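Local coordinates for acyl-[acyl-carrier-protein]--UDP-N-acetylglucosamine O-acyltransferase (Acinetobacter baumannii, PDB 4E6U) that probably catalyses the transfer of an acyl chain from acyl carrier protein to UDP-N-acetylglucosamine, an early step in lipopolysaccharide synthesis, at residues A[114-120]-A[131-137]. Residues are numbered along the deposited sequence; the frame is centred on the assembly and turned at random.
Sequences GSHNLLM and VGDHNIF
The G114 N-H is shared between V131 O and G132 O in two weak hydrogen bonds. At S115 the link is stronger: its N-H meets D133 OD1 at 2.8 Å from above the carboxylate plane, while S115 O accepts H134 N. H116 and H134 run side by side, their imidazoles nearly parallel (4°) but slid apart. H116 CB rests over one face of the H134 ring, toward its rim, in a CH-pi contact 3.7 Å from the centroid. The H152 ring, nearly parallel to that of H134, continues the row into the next coil. N117 grips the neighbouring turn with both ends of its amide: ND2 donates to G132 O at 2.9 Å, in the amide plane, and OD1 takes N135 N at 2.9 Å and, weakly, N135 ND2. With CG beside the backbone N (chi1 -63°), N117 lies alongside N135, which repeats the torsion and whose amide turns toward V153 N and G150 O. Beyond, L118 N to N135 O, F137 N to L118 O and M120 N to F137 O bind parallel strands. L119 CG packs 3.9 Å from F137 CD2 inside the coil, whereas M120 CE reaches I136 CG2 on the outer face, where I136 also packs on L77 of a neighbouring subunit. Such stacking of like residues, asparagine on asparagine, in successive coils is characteristic of the left-handed parallel beta-helix built from hexapeptide repeats.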
loop_
_atom_site.group_PDB
_atom_site.type_symbol
_atom_site.label_atom_id
_atom_site.label_comp_id
_atom_site.label_asym_id
_atom_site.label_seq_id
_atom_site.Cartn_x
_atom_site.Cartn_y
_atom_site.Cartn_z
ATOM N N GLY A 114 7.777 -11.372 -17.967
ATOM C CA GLY A 114 8.297 -12.656 -18.395
ATOM C C GLY A 114 7.727 -13.828 -17.635
ATOM O O GLY A 114 6.493 -13.945 -17.495
ATOM N N SER A 115 8.615 -14.690 -17.154
ATOM C CA SER A 115 8.243 -15.977 -16.578
ATOM C C SER A 115 8.841 -16.206 -15.200
ATOM O O SER A 115 9.879 -15.620 -14.863
ATOM C CB SER A 115 8.686 -17.118 -17.511
ATOM O OG SER A 115 8.055 -16.997 -18.774
ATOM N N HIS A 116 8.195 -17.055 -14.401
ATOM C CA HIS A 116 8.702 -17.458 -13.097
ATOM C C HIS A 116 8.810 -16.303 -12.103
ATOM O O HIS A 116 9.646 -16.329 -11.202
ATOM C CB HIS A 116 10.051 -18.200 -13.229
ATOM C CG HIS A 116 9.955 -19.460 -14.027
ATOM N ND1 HIS A 116 9.462 -20.633 -13.499
ATOM C CD2 HIS A 116 10.279 -19.727 -15.312
ATOM C CE1 HIS A 116 9.487 -21.573 -14.429
ATOM N NE2 HIS A 116 9.970 -21.047 -15.539
ATOM N N ASN A 117 7.941 -15.308 -12.269
ATOM C CA ASN A 117 7.898 -14.180 -11.337
ATOM C C ASN A 117 6.910 -14.439 -10.219
ATOM O O ASN A 117 5.911 -15.129 -10.425
ATOM C CB ASN A 117 7.517 -12.928 -12.103
ATOM C CG ASN A 117 8.549 -12.563 -13.149
ATOM O OD1 ASN A 117 9.677 -12.195 -12.800
ATOM N ND2 ASN A 117 8.187 -12.620 -14.414
ATOM N N LEU A 118 7.181 -13.849 -9.066
ATOM C CA LEU A 118 6.230 -13.822 -7.948
ATOM C C LEU A 118 5.874 -12.374 -7.690
ATOM O O LEU A 118 6.748 -11.563 -7.329
ATOM C CB LEU A 118 6.846 -14.455 -6.708
ATOM C CG LEU A 118 6.085 -14.253 -5.392
ATOM C CD1 LEU A 118 4.625 -14.755 -5.473
ATOM C CD2 LEU A 118 6.796 -14.916 -4.210
ATOM N N LEU A 119 4.606 -12.040 -7.926
ATOM C CA LEU A 119 4.054 -10.718 -7.632
ATOM C C LEU A 119 3.191 -10.886 -6.401
ATOM O O LEU A 119 2.086 -11.427 -6.489
ATOM C CB LEU A 119 3.259 -10.162 -8.819
ATOM C CG LEU A 119 4.053 -9.583 -9.998
ATOM C CD1 LEU A 119 4.836 -10.677 -10.708
ATOM C CD2 LEU A 119 3.131 -8.888 -10.984
ATOM N N MET A 120 3.720 -10.483 -5.257
ATOM C CA MET A 120 2.977 -10.620 -4.006
ATOM C C MET A 120 1.831 -9.639 -3.927
ATOM O O MET A 120 1.633 -8.801 -4.810
ATOM C CB MET A 120 3.904 -10.467 -2.808
ATOM C CG MET A 120 4.872 -11.617 -2.688
ATOM S SD MET A 120 5.790 -11.509 -1.132
ATOM C CE MET A 120 7.244 -12.463 -1.511
ATOM N N VAL A 131 9.334 -6.449 -17.634
ATOM C CA VAL A 131 9.848 -7.195 -16.511
ATOM C C VAL A 131 10.311 -8.530 -17.035
ATOM O O VAL A 131 9.586 -9.159 -17.802
ATOM C CB VAL A 131 8.719 -7.449 -15.461
ATOM C CG1 VAL A 131 9.153 -8.406 -14.350
ATOM C CG2 VAL A 131 8.185 -6.127 -14.875
ATOM N N GLY A 132 11.493 -8.960 -16.613
ATOM C CA GLY A 132 12.078 -10.221 -17.067
ATOM C C GLY A 132 11.569 -11.432 -16.304
ATOM O O GLY A 132 10.353 -11.567 -16.063
ATOM N N ASP A 133 12.488 -12.313 -15.917
ATOM C CA ASP A 133 12.152 -13.611 -15.344
ATOM C C ASP A 133 12.680 -13.747 -13.932
ATOM O O ASP A 133 13.682 -13.111 -13.572
ATOM C CB ASP A 133 12.818 -14.730 -16.159
ATOM C CG ASP A 133 12.381 -14.756 -17.597
ATOM O OD1 ASP A 133 11.301 -14.246 -17.962
ATOM O OD2 ASP A 133 13.152 -15.328 -18.416
ATOM N N HIS A 134 12.050 -14.607 -13.126
ATOM C CA HIS A 134 12.563 -14.999 -11.806
ATOM C C HIS A 134 12.672 -13.852 -10.808
ATOM O O HIS A 134 13.517 -13.876 -9.901
ATOM C CB HIS A 134 13.921 -15.751 -11.907
ATOM C CG HIS A 134 13.854 -17.014 -12.710
ATOM N ND1 HIS A 134 13.324 -18.187 -12.213
ATOM C CD2 HIS A 134 14.263 -17.290 -13.971
ATOM C CE1 HIS A 134 13.396 -19.126 -13.142
ATOM N NE2 HIS A 134 13.963 -18.607 -14.215
ATOM N N ASN A 135 11.798 -12.864 -10.951
ATOM C CA ASN A 135 11.789 -11.737 -10.036
ATOM C C ASN A 135 10.800 -11.935 -8.899
ATOM O O ASN A 135 9.844 -12.703 -9.040
ATOM C CB ASN A 135 11.438 -10.472 -10.789
ATOM C CG ASN A 135 12.410 -10.192 -11.914
ATOM O OD1 ASN A 135 13.600 -9.953 -11.661
ATOM N ND2 ASN A 135 11.930 -10.213 -13.146
ATOM N N ILE A 136 11.024 -11.238 -7.799
ATOM C CA ILE A 136 10.114 -11.284 -6.653
ATOM C C ILE A 136 9.784 -9.861 -6.286
ATOM O O ILE A 136 10.679 -9.065 -5.985
ATOM C CB ILE A 136 10.734 -11.986 -5.432
ATOM C CG1 ILE A 136 11.056 -13.453 -5.745
ATOM C CG2 ILE A 136 9.796 -11.837 -4.207
ATOM C CD1 ILE A 136 11.862 -14.164 -4.662
ATOM N N PHE A 137 8.497 -9.529 -6.314
ATOM C CA PHE A 137 7.991 -8.240 -5.852
ATOM C C PHE A 137 7.227 -8.505 -4.573
ATOM O O PHE A 137 6.204 -9.196 -4.594
ATOM C CB PHE A 137 7.061 -7.625 -6.888
ATOM C CG PHE A 137 7.686 -7.451 -8.239
ATOM C CD1 PHE A 137 8.320 -6.256 -8.574
ATOM C CD2 PHE A 137 7.676 -8.491 -9.157
ATOM C CE1 PHE A 137 8.898 -6.092 -9.813
ATOM C CE2 PHE A 137 8.235 -8.340 -10.402
ATOM C CZ PHE A 137 8.857 -7.132 -10.739
HETATM O O HOH W 1 9.472 -15.430 -20.512
HETATM O O HOH W 2 10.347 -15.579 -8.510
#